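Cryptochrome DASH (Arabidopsis thaliana, PDB 2J4D) repairs cyclobutane pyrimidine dimers in single-stranded DNA, carrying one FAD and one methenyltetrahydrofolate antenna per subunit, and may also act as a photoreceptor. Local coordinates at residues Gly412-Trp415 against Phe416-Cys419; Asp377-Met380 against Lys381-Ser384. All blocks are in the same frame, centred on the assembly; numbering follows the deposited sequence.

Each contact is an eight-residue stretch, about two turns, of one helix in the FAD-binding domain, and their centres lie about 12 Å apart. Contact 2 (377-384) comes first along the chain, on helix 374-386; contact 1 (412-419) follows on helix 409-419, with helix 391-404 between them in sequence. The two helices pack against each other directly. L383 CD1 meets C419 CB at 3.6 Å, L383 CD2 meets F416 CE1 at 3.8 Å, and M380 CE approaches W415 CD1 at 3.9 Å. Contact 1 reaches both cofactors, F416 touching the FAD and E417 binding the folate, whereas contact 2 stands one layer back, packed on helix 409-419.

Contact 1: residues Gly412-Trp415 against Phe416-Cys419; sequences GAEW and FETC. With MHF (5,10-methenyl-6,7,8-trihydrofolic acid), chain D.
C419 rests its sulfur over one face of the W415 indole, four residues back along the same helix. SG is 3.7 Å from the centroid of the six-membered ring and 28° off its normal, displaced toward the rim, where it comes within 3.3 Å of CE2. The torsions of both residues bring this about: W415 turns CG anti to its backbone N (chi1 -177°), and C419 sets SG beside its own N, so thiol and ring meet on one flank of the helix. The backbone beneath is regular i to i+4 bonding, F416 N to G412 O, E417 N to A413 O, T418 N to E414 O and C419 N to W415 O. This flank is the tight one: helix 374-386 packs on it, and F363 and R367 also touch the indole, although W415 and C419 both remain partly exposed.

Helix 409-419 runs between the two chromophores of this class-1 photolyase-type fold. F416 touches the FAD and sets its ring edge-to-face with W432. E417 faces the folate antenna, its extended side chain taking the pterin N8-H on OE1 at 3.1 Å and, more weakly, on OE2 at 3.3 Å. K89 adds a salt bridge to OE2 and Y429 OH a hydrogen bond to OE1, so protein and ligand together fix the carboxylate's rotation.

The acidic flank is looser within the turn itself. E414 CG comes only to 4.4 Å from E417 OE1, and the two carboxylates diverge, E414 OE2 and E417 OE1 being 5.6 Å apart. E414 is instead gripped by T82 OG1 and the backbone amides of F84 and F85, while T418 OG1 bonds to the carbonyl of P88.

Contact 2: residues Asp377-Met380 against Lys381-Ser384; sequences DANM and KELS
M380 lies alongside L383 one turn further on, the two side chains pointing the same way from the helix, and its terminal methyl CE meets L383 CD2 at 4.1 Å. The thioether gets there by folding: CG sits beside the backbone N (chi1 -61°), and the chain bends again at chi2 and chi3. L383 has CG anti to its N, which carries its branched end over the same flank. Together they form an apolar patch facing helix 409-419, while V397 of helix 391-404 packs on M380.

A second, polar pair occupies another flank. N379 and E382 run side by side, their amide and carboxylate planes only 21° apart, yet OD1 and OE1 stay 4.2 Å from each other. A water lies between them, 2.8 Å from N379 OD1 and 2.6 Å from E382 OE1. Further partners hold the two groups in place: N379 ND2 bonds back to the carbonyl of L375, and E382 OE1 is also hydrogen-bonded to Y463 OH, so N379 ND2 and E382 OE1 each have a protein partner.

Along the axis the main chain makes the expected bonds, from K381 N to D377 O (2.8 Å) through to S384 N to M380 O (3.1 Å). D377 is tied to Y487, T371 and G372 near the start of the helix. K381 leads its amine away from the turn, and it and S384 are partly exposed.

The helix is thus buried on both flanks, apolar toward helices 391-404 and 409-419 and polar toward helix 462-467, with the side chain of L383 about 9 Å from the bound FAD, as befits the tightly packed, all-helical FAD-binding domain of photolyases and cryptochromes.

Contact 1: residues Gly412-Trp415 against Phe416-Cys419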
# COMPACT_ATOMS: atom_id res chain seq x y z
N GLY A 412 -17.76 -0.80 -4.04
CA GLY A 412 -16.56 -1.17 -4.78
C GLY A 412 -15.31 -0.82 -3.98
O GLY A 412 -14.34 -1.59 -3.97
N ALA A 413 -15.32 0.32 -3.31
CA ALA A 413 -14.17 0.75 -2.52
C ALA A 413 -13.90 -0.19 -1.35
O ALA A 413 -12.73 -0.49 -1.05
CB ALA A 413 -14.37 2.19 -2.02
N GLU A 414 -14.96 -0.67 -0.69
CA GLU A 414 -14.79 -1.58 0.44
C GLU A 414 -14.33 -2.96 -0.01
O GLU A 414 -13.61 -3.65 0.73
CB GLU A 414 -16.08 -1.68 1.28
CG GLU A 414 -16.27 -0.46 2.20
CD GLU A 414 -17.37 -0.61 3.24
OE1 GLU A 414 -17.90 -1.72 3.42
OE2 GLU A 414 -17.68 0.40 3.90
N TRP A 415 -14.75 -3.37 -1.20
CA TRP A 415 -14.32 -4.67 -1.71
C TRP A 415 -12.83 -4.59 -2.04
O TRP A 415 -12.08 -5.55 -1.82
CB TRP A 415 -15.11 -5.08 -2.96
CG TRP A 415 -14.72 -6.46 -3.43
CD1 TRP A 415 -14.19 -6.79 -4.64
CD2 TRP A 415 -14.79 -7.68 -2.67
NE1 TRP A 415 -13.92 -8.15 -4.68
CE2 TRP A 415 -14.28 -8.71 -3.49
CE3 TRP A 415 -15.24 -8.00 -1.38
CZ2 TRP A 415 -14.20 -10.04 -3.06
CZ3 TRP A 415 -15.15 -9.32 -0.95
CH2 TRP A 415 -14.64 -10.33 -1.79
N PHE A 416 -12.39 -3.45 -2.57
CA PHE A 416 -10.97 -3.26 -2.87
C PHE A 416 -10.24 -3.26 -1.51
O PHE A 416 -9.15 -3.82 -1.37
CB PHE A 416 -10.74 -1.93 -3.59
CG PHE A 416 -10.73 -2.03 -5.10
CD1 PHE A 416 -11.58 -2.91 -5.77
CD2 PHE A 416 -9.91 -1.19 -5.85
CE1 PHE A 416 -11.60 -2.96 -7.17
CE2 PHE A 416 -9.92 -1.22 -7.25
CZ PHE A 416 -10.78 -2.12 -7.91
N GLU A 417 -10.86 -2.66 -0.50
CA GLU A 417 -10.25 -2.62 0.83
C GLU A 417 -10.04 -4.04 1.37
O GLU A 417 -9.02 -4.34 2.00
CB GLU A 417 -11.12 -1.81 1.80
CG GLU A 417 -10.60 -1.92 3.26
CD GLU A 417 -11.20 -0.88 4.20
OE1 GLU A 417 -12.14 -0.16 3.80
OE2 GLU A 417 -10.70 -0.79 5.34
N THR A 418 -10.99 -4.92 1.11
CA THR A 418 -10.85 -6.29 1.57
C THR A 418 -9.74 -7.03 0.83
O THR A 418 -8.89 -7.69 1.44
CB THR A 418 -12.15 -7.10 1.33
OG1 THR A 418 -13.21 -6.57 2.14
CG2 THR A 418 -11.93 -8.55 1.70
N CYS A 419 -9.73 -6.90 -0.50
CA CYS A 419 -8.81 -7.64 -1.36
C CYS A 419 -7.40 -7.18 -1.67
O CYS A 419 -6.51 -8.02 -1.80
CB CYS A 419 -9.49 -7.90 -2.71
SG CYS A 419 -11.06 -8.79 -2.64
N1 MHF D . -9.46 2.34 6.39
C2 MHF D . -8.45 2.92 7.14
NA2 MHF D . -7.19 2.41 7.05
N3 MHF D . -8.70 3.97 7.94
C4 MHF D . -9.95 4.49 8.07
O4 MHF D . -10.16 5.45 8.83
C4A MHF D . -11.02 3.90 7.33
N5 MHF D . -12.37 4.33 7.42
C6 MHF D . -13.51 3.49 6.92
C7 MHF D . -13.09 2.98 5.52
N8 MHF D . -11.79 2.25 5.72
C8A MHF D . -10.75 2.82 6.47
C9 MHF D . -14.77 4.40 6.95
N10 MHF D . -14.21 5.72 7.32
C11 MHF D . -13.01 5.44 8.13
C12 MHF D . -16.90 8.40 9.34
C13 MHF D . -17.26 7.77 8.11
C14 MHF D . -16.39 6.88 7.48
C15 MHF D . -15.12 6.58 8.05
C16 MHF D . -14.77 7.20 9.32
C17 MHF D . -15.65 8.09 9.95
C MHF D . -17.84 9.37 9.95
O MHF D . -18.90 9.62 9.37
N MHF D . -17.55 10.01 11.10
CA MHF D . -18.48 10.99 11.66
CB MHF D . -18.34 11.06 13.18
CG MHF D . -18.62 9.76 13.89
CD MHF D . -20.01 9.23 13.59
OE1 MHF D . -20.98 9.85 14.07
OE2 MHF D . -20.12 8.22 12.87
CT MHF D . -18.20 12.37 11.06
O1 MHF D . -17.13 12.56 10.46
O2 MHF D . -19.06 13.27 11.21

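Contact 2: residues Asp377-Met380 against Lys381-Ser384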
# COMPACT_ATOMS: atom_id res chain seq x y z
N ASP A 377 -14.65 -8.93 -15.83
CA ASP A 377 -14.50 -10.19 -15.11
C ASP A 377 -13.06 -10.64 -14.89
O ASP A 377 -12.72 -11.11 -13.81
CB ASP A 377 -15.29 -11.32 -15.80
CG ASP A 377 -16.79 -11.03 -15.83
OD1 ASP A 377 -17.27 -10.29 -14.94
OD2 ASP A 377 -17.48 -11.55 -16.74
N ALA A 378 -12.23 -10.51 -15.92
CA ALA A 378 -10.83 -10.90 -15.81
C ALA A 378 -10.16 -10.09 -14.71
O ALA A 378 -9.40 -10.62 -13.90
CB ALA A 378 -10.12 -10.68 -17.15
N ASN A 379 -10.43 -8.79 -14.68
CA ASN A 379 -9.83 -7.93 -13.66
C ASN A 379 -10.31 -8.30 -12.26
O ASN A 379 -9.51 -8.39 -11.33
CB ASN A 379 -10.13 -6.46 -13.97
CG ASN A 379 -9.06 -5.83 -14.87
OD1 ASN A 379 -7.94 -5.57 -14.43
ND2 ASN A 379 -9.41 -5.60 -16.14
N MET A 380 -11.61 -8.54 -12.11
CA MET A 380 -12.14 -8.88 -10.79
C MET A 380 -11.63 -10.24 -10.33
O MET A 380 -11.44 -10.48 -9.14
CB MET A 380 -13.67 -8.86 -10.80
CG MET A 380 -14.26 -7.50 -11.16
SD MET A 380 -13.57 -6.14 -10.17
CE MET A 380 -14.17 -6.60 -8.52
N LYS A 381 -11.39 -11.14 -11.29
CA LYS A 381 -10.88 -12.46 -10.93
C LYS A 381 -9.40 -12.30 -10.54
O LYS A 381 -8.93 -12.94 -9.61
CB LYS A 381 -11.02 -13.43 -12.11
CG LYS A 381 -10.77 -14.89 -11.74
CD LYS A 381 -11.06 -15.84 -12.90
CE LYS A 381 -12.53 -15.79 -13.34
NZ LYS A 381 -13.50 -16.27 -12.31
N GLU A 382 -8.67 -11.44 -11.25
CA GLU A 382 -7.27 -11.21 -10.92
C GLU A 382 -7.18 -10.74 -9.47
O GLU A 382 -6.36 -11.21 -8.68
CB GLU A 382 -6.64 -10.15 -11.83
CG GLU A 382 -5.15 -9.91 -11.51
CD GLU A 382 -4.50 -8.85 -12.37
OE1 GLU A 382 -5.08 -8.44 -13.40
OE2 GLU A 382 -3.37 -8.42 -12.03
N LEU A 383 -8.06 -9.80 -9.13
CA LEU A 383 -8.10 -9.23 -7.78
C LEU A 383 -8.37 -10.26 -6.68
O LEU A 383 -7.62 -10.33 -5.71
CB LEU A 383 -9.17 -8.15 -7.72
CG LEU A 383 -9.42 -7.54 -6.34
CD1 LEU A 383 -8.15 -6.82 -5.86
CD2 LEU A 383 -10.59 -6.58 -6.43
N SER A 384 -9.43 -11.05 -6.81
CA SER A 384 -9.74 -12.03 -5.77
C SER A 384 -8.74 -13.18 -5.70
O SER A 384 -8.60 -13.82 -4.67
CB SER A 384 -11.17 -12.56 -5.94
OG SER A 384 -11.33 -13.16 -7.21
O HOH W 1 -5.23 -5.98 -14.10